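Local structure of alpha,alpha-trehalose-phosphate synthase (UDP-forming) (5HXA) at residues Q115-N118 against A119-K123; F166-P169 against E170-R173; E287-L290 against L291-G295. The protein belongs to glycosyltransferase family 20, whose members are built on the GT-B fold of two Rossmann-like domains. All blocks are in the same frame, centred on the assembly; numbering follows the deposited sequence.

Contact 1: residues Q115-N118 against A119-K123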
# COMPACT_ATOMS: atom_id res chain seq x y z
N GLN A 115 13.05 6.80 -19.96
CA GLN A 115 12.62 6.50 -21.32
C GLN A 115 13.77 6.68 -22.31
O GLN A 115 13.93 5.86 -23.23
CB GLN A 115 11.43 7.40 -21.70
CG GLN A 115 10.12 7.06 -20.97
CD GLN A 115 9.48 5.75 -21.46
OE1 GLN A 115 9.92 5.17 -22.46
NE2 GLN A 115 8.45 5.28 -20.75
N ARG A 116 14.58 7.73 -22.13
CA ARG A 116 15.68 7.98 -23.06
C ARG A 116 16.70 6.85 -23.02
O ARG A 116 17.20 6.41 -24.07
CB ARG A 116 16.35 9.32 -22.73
CG ARG A 116 17.43 9.72 -23.72
CD ARG A 116 18.12 11.04 -23.33
NE ARG A 116 18.71 10.97 -21.99
CZ ARG A 116 18.24 11.61 -20.92
NH1 ARG A 116 17.17 12.39 -21.02
NH2 ARG A 116 18.85 11.48 -19.75
N VAL A 117 17.03 6.35 -21.83
CA VAL A 117 18.01 5.27 -21.74
C VAL A 117 17.45 4.00 -22.37
O VAL A 117 18.15 3.30 -23.11
CB VAL A 117 18.43 5.05 -20.27
CG1 VAL A 117 19.14 3.71 -20.10
CG2 VAL A 117 19.34 6.19 -19.82
N ASN A 118 16.19 3.68 -22.09
CA ASN A 118 15.56 2.52 -22.72
C ASN A 118 15.63 2.62 -24.25
O ASN A 118 15.95 1.63 -24.92
CB ASN A 118 14.11 2.38 -22.25
CG ASN A 118 13.97 1.48 -21.03
OD1 ASN A 118 13.77 0.27 -21.17
ND2 ASN A 118 14.06 2.06 -19.83
N ALA A 119 15.35 3.80 -24.80
CA ALA A 119 15.40 3.99 -26.24
C ALA A 119 16.82 3.88 -26.78
O ALA A 119 17.04 3.32 -27.86
CB ALA A 119 14.80 5.35 -26.61
N THR A 120 17.79 4.44 -26.06
CA THR A 120 19.17 4.39 -26.51
C THR A 120 19.68 2.96 -26.54
O THR A 120 20.27 2.52 -27.53
CB THR A 120 20.05 5.26 -25.61
OG1 THR A 120 19.77 6.64 -25.86
CG2 THR A 120 21.52 5.01 -25.88
N LEU A 121 19.44 2.21 -25.47
CA LEU A 121 19.86 0.82 -25.43
C LEU A 121 19.19 0.01 -26.53
O LEU A 121 19.83 -0.82 -27.18
CB LEU A 121 19.55 0.22 -24.05
CG LEU A 121 20.27 0.86 -22.86
CD1 LEU A 121 19.68 0.37 -21.55
CD2 LEU A 121 21.74 0.54 -22.92
N ALA A 122 17.89 0.23 -26.75
CA ALA A 122 17.19 -0.50 -27.80
C ALA A 122 17.78 -0.20 -29.17
O ALA A 122 17.93 -1.11 -30.00
CB ALA A 122 15.69 -0.17 -27.76
N LYS A 123 18.13 1.06 -29.42
CA LYS A 123 18.74 1.42 -30.70
C LYS A 123 20.07 0.70 -30.89
O LYS A 123 20.38 0.22 -31.99
CB LYS A 123 18.90 2.93 -30.79
CG LYS A 123 19.42 3.45 -32.13
CD LYS A 123 19.50 4.97 -32.14
CE LYS A 123 20.25 5.49 -33.37
NZ LYS A 123 20.52 6.96 -33.29
O HOH W 1 17.45 7.99 -26.53
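Gln115-Asn118 and Ala119-Lys123 are consecutive turns of helix 108-126, joined by four i to i+4 backbone hydrogen bonds. The straightest runs from Leu121 N to Val117 O, 2.9 Å long with an N-H...O angle of 176°; Thr120 N reaches Arg116 O over 2.9 Å. That carbonyl also takes a bond from a water, which lies 2.8 Å from Thr120 OG1 and so bridges the hydroxyl to the preceding turn. Thr120 OG1 stands beside its own backbone N (chi1 -72°), a torsion that directs it back toward Arg116 O, 3.1 Å away. On the buried flank Val117 and Leu121 lie side by side and point the same way, with Val117 CG1 3.7 Å from Leu121 CD1. Leu121 CG also rests 3.2 Å from Val117 O. Strand 69-76 receives both side chains, Val117 on Leu76 and Leu121 on Val74, while Phe145 of helix 145-151 covers Asn118, Leu121 and Ala122. Arg116 turns its guanidinium away to a salt bridge with Asp80 on helix 78-97, which also borders Val117. Such a division, an apolar i, i+4 pair inward and a hydrated carbonyl outward, is typical of an amphipathic helix packed against the sheet of a Rossmann-like domain.

Contact 2: residues F166-P169 against E170-R173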
# COMPACT_ATOMS: atom_id res chain seq x y z
N PHE A 166 4.52 -7.15 -8.75
CA PHE A 166 3.79 -6.18 -9.56
C PHE A 166 2.59 -5.69 -8.75
O PHE A 166 1.67 -6.48 -8.49
CB PHE A 166 3.33 -6.76 -10.91
CG PHE A 166 2.84 -5.69 -11.86
CD1 PHE A 166 3.76 -4.94 -12.60
CD2 PHE A 166 1.48 -5.40 -11.98
CE1 PHE A 166 3.33 -3.93 -13.47
CE2 PHE A 166 1.04 -4.38 -12.84
CZ PHE A 166 1.98 -3.65 -13.59
N PRO A 167 2.55 -4.43 -8.33
CA PRO A 167 1.56 -4.02 -7.34
C PRO A 167 0.16 -3.92 -7.95
O PRO A 167 -0.01 -3.61 -9.13
CB PRO A 167 2.07 -2.64 -6.88
CG PRO A 167 2.75 -2.08 -8.13
CD PRO A 167 3.44 -3.31 -8.73
N VAL A 168 -0.84 -4.16 -7.11
CA VAL A 168 -2.24 -4.15 -7.54
C VAL A 168 -2.60 -2.75 -8.03
O VAL A 168 -1.89 -1.79 -7.72
CB VAL A 168 -3.18 -4.63 -6.41
CG1 VAL A 168 -2.93 -6.13 -6.11
CG2 VAL A 168 -2.99 -3.80 -5.18
N PRO A 169 -3.68 -2.61 -8.81
CA PRO A 169 -3.99 -1.30 -9.42
C PRO A 169 -4.07 -0.12 -8.46
O PRO A 169 -3.57 0.96 -8.79
CB PRO A 169 -5.34 -1.56 -10.12
CG PRO A 169 -5.23 -3.00 -10.55
CD PRO A 169 -4.52 -3.69 -9.39
N GLU A 170 -4.70 -0.28 -7.28
CA GLU A 170 -4.81 0.85 -6.36
C GLU A 170 -3.44 1.41 -5.99
O GLU A 170 -3.33 2.60 -5.66
CB GLU A 170 -5.54 0.45 -5.08
CG GLU A 170 -7.06 0.33 -5.23
CD GLU A 170 -7.73 1.67 -5.54
OE1 GLU A 170 -7.16 2.76 -5.25
OE2 GLU A 170 -8.85 1.63 -6.07
N VAL A 171 -2.40 0.58 -6.01
CA VAL A 171 -1.05 0.99 -5.66
C VAL A 171 -0.27 1.42 -6.89
O VAL A 171 0.40 2.45 -6.87
CB VAL A 171 -0.33 -0.14 -4.90
CG1 VAL A 171 1.17 0.18 -4.71
CG2 VAL A 171 -1.01 -0.38 -3.55
N LEU A 172 -0.37 0.64 -7.97
CA LEU A 172 0.27 0.99 -9.24
C LEU A 172 -0.12 2.39 -9.71
O LEU A 172 0.72 3.13 -10.24
CB LEU A 172 -0.10 -0.03 -10.32
CG LEU A 172 0.54 0.21 -11.69
CD1 LEU A 172 2.00 -0.16 -11.63
CD2 LEU A 172 -0.18 -0.58 -12.78
N ARG A 173 -1.39 2.76 -9.55
CA ARG A 173 -1.84 4.03 -10.12
C ARG A 173 -1.28 5.24 -9.39
O ARG A 173 -1.44 6.36 -9.88
CB ARG A 173 -3.38 4.09 -10.15
CG ARG A 173 -4.09 4.16 -8.80
CD ARG A 173 -5.61 3.89 -8.98
NE ARG A 173 -6.41 4.17 -7.79
CZ ARG A 173 -7.10 5.29 -7.60
NH1 ARG A 173 -7.10 6.24 -8.53
NH2 ARG A 173 -7.79 5.47 -6.49
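Leu172 meets Phe166 with both methyl groups, and its CD1 also reaches Pro167, forming the apolar centre of the turn. CD2 of Leu172 approaches the Phe166 ring obliquely at CZ, 3.8 Å away, and Leu172 CD1 lies 4.1 Å from Pro167 CG, the leucine crossing the proline at about a right angle. With CG anti to the backbone N (chi1 -179°), the leucine side chain swings back over the residues that precede the helix. Pro167 CB meets Val171 CG1 at 3.7 Å, so one proline packs against two successive helical residues. Phe97 closes over this group, touching Phe166, Pro167 and Leu172.

Further out, Val168 O accepts two backbone bonds. Leu172 N comes in the carbonyl plane at 2.9 Å, whereas Val171 N sits above that plane and makes a more bent bond. Pro169 O then takes Arg173 N.

At the polar edge, in one of its two conformers, Arg173 grips Glu170 side-on: NE and NH2 each lie 3.0 Å from Glu170 OE1. Arg370 of the second subunit forms a salt bridge to the same oxygen, tying the turn to the dimer interface. Val168 holds the N-cap position and receives N-H groups of the first turn through its carbonyl; Pro169, in that turn, where no backbone N-H is required, is a familiar feature of helix starts.

Contact 3: residues E287-L290 against L291-G295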
# COMPACT_ATOMS: atom_id res chain seq x y z
N GLU A 287 13.38 -10.17 20.10
CA GLU A 287 13.20 -9.61 21.44
C GLU A 287 11.97 -10.17 22.14
O GLU A 287 12.01 -10.51 23.33
CB GLU A 287 13.09 -8.07 21.38
CG GLU A 287 12.73 -7.47 22.75
CD GLU A 287 12.71 -5.95 22.74
OE1 GLU A 287 12.08 -5.39 21.82
OE2 GLU A 287 13.34 -5.33 23.63
N ARG A 288 10.85 -10.27 21.41
CA ARG A 288 9.63 -10.81 22.02
C ARG A 288 9.82 -12.27 22.42
O ARG A 288 9.30 -12.72 23.46
CB ARG A 288 8.44 -10.66 21.07
CG ARG A 288 7.09 -11.00 21.72
CD ARG A 288 5.91 -10.31 21.00
NE ARG A 288 6.01 -8.85 21.06
CZ ARG A 288 5.07 -8.01 20.63
NH1 ARG A 288 3.94 -8.48 20.13
NH2 ARG A 288 5.24 -6.70 20.74
N LEU A 289 10.56 -13.04 21.62
CA LEU A 289 10.89 -14.40 22.02
C LEU A 289 11.63 -14.42 23.35
O LEU A 289 11.28 -15.19 24.26
CB LEU A 289 11.73 -15.08 20.93
CG LEU A 289 12.48 -16.34 21.37
CD1 LEU A 289 11.52 -17.53 21.54
CD2 LEU A 289 13.59 -16.68 20.37
N LEU A 290 12.63 -13.55 23.51
CA LEU A 290 13.39 -13.51 24.75
C LEU A 290 12.53 -13.09 25.94
O LEU A 290 12.78 -13.53 27.07
CB LEU A 290 14.59 -12.56 24.62
CG LEU A 290 15.59 -12.96 23.54
CD1 LEU A 290 16.73 -11.93 23.50
CD2 LEU A 290 16.14 -14.36 23.79
N LEU A 291 11.51 -12.26 25.70
CA LEU A 291 10.58 -11.91 26.78
C LEU A 291 9.61 -13.05 27.07
O LEU A 291 9.29 -13.31 28.24
CB LEU A 291 9.82 -10.64 26.42
CG LEU A 291 10.65 -9.35 26.36
CD1 LEU A 291 9.87 -8.24 25.67
CD2 LEU A 291 11.07 -8.92 27.77
N ASN A 292 9.11 -13.72 26.03
CA ASN A 292 8.16 -14.83 26.22
C ASN A 292 8.81 -16.02 26.91
O ASN A 292 8.16 -16.72 27.69
CB ASN A 292 7.62 -15.32 24.87
CG ASN A 292 6.66 -14.36 24.23
OD1 ASN A 292 6.17 -13.43 24.88
ND2 ASN A 292 6.36 -14.58 22.94
N ALA A 293 10.08 -16.29 26.61
CA ALA A 293 10.74 -17.53 27.00
C ALA A 293 12.11 -17.21 27.60
O ALA A 293 13.15 -17.40 26.96
CB ALA A 293 10.87 -18.48 25.81
N PRO A 294 12.14 -16.71 28.83
CA PRO A 294 13.43 -16.33 29.43
C PRO A 294 14.40 -17.50 29.58
O PRO A 294 15.60 -17.26 29.75
CB PRO A 294 13.04 -15.73 30.78
CG PRO A 294 11.67 -16.26 31.06
CD PRO A 294 11.01 -16.42 29.73
N GLY A 295 13.93 -18.74 29.51
CA GLY A 295 14.85 -19.87 29.51
C GLY A 295 15.78 -19.91 28.31
O GLY A 295 16.79 -20.62 28.34
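The C-terminal end of helix 279-292, the connecting helix of the beta-alpha-beta unit formed with strands 265-270 and 300-305, is where Glu287-Leu290 meets Leu291-Gly295. Three i to i+4 backbone bonds join the last turns: Leu291 N to Glu287 O, Asn292 N to Arg288 O at 2.8 Å, and Ala293 N to Leu289 O at 2.9 Å. Ala293 then leaves helical geometry, and Pro294, which has no N-H to offer Leu290 O, begins a 3-10 segment. His297 NE2 bonds to Leu290 O instead.

Asn292 folds its amide back over the preceding turn. Its CG sits beside its own backbone N (chi1 -72°), which brings the carbon to 3.2 Å from Arg288 O. The amide lies across the aliphatic part of Arg288, with Asn292 ND2 3.9 Å from Arg288 CG. Beyond this crossing the arginine bends at chi3 and carries NH1 to Ser416. Leu291 runs alongside Glu287 in the same direction, CD1 of the leucine 4.2 Å from CG of the glutamate.

The extended Glu287 chain delivers its buried carboxylate to Arg329 and Arg333 of helix 314-334. Two cationic partners at Glu287 OE2 should favour the ionised carboxylate, so the helix end combines side-by-side aliphatic contact between its turns with charge pairing to helix 314-334.

How the contacts relate
From the N terminus the three contacts come in series, each between adjoining segments, so none encloses a loop and none nests or crosses. Contact 1 lies within helix 108-126, beside the sheet that contains strands 69-76 and 134-138. Contact 2 follows strand 158-161 of that same sheet and turns the chain into helix 169-172, at the boundary with the second subunit; its centre is about 25 Å from that of contact 1. Contact 3 ends helix 279-292, which links strands 265-270 and 300-305 of the six-stranded parallel sheet. Its centre stands about 54 Å from that of contact 1, across the chain's centre, and about 38 Å from that of contact 2. The contacts thus sample both sheet-based halves of the GT-B fold.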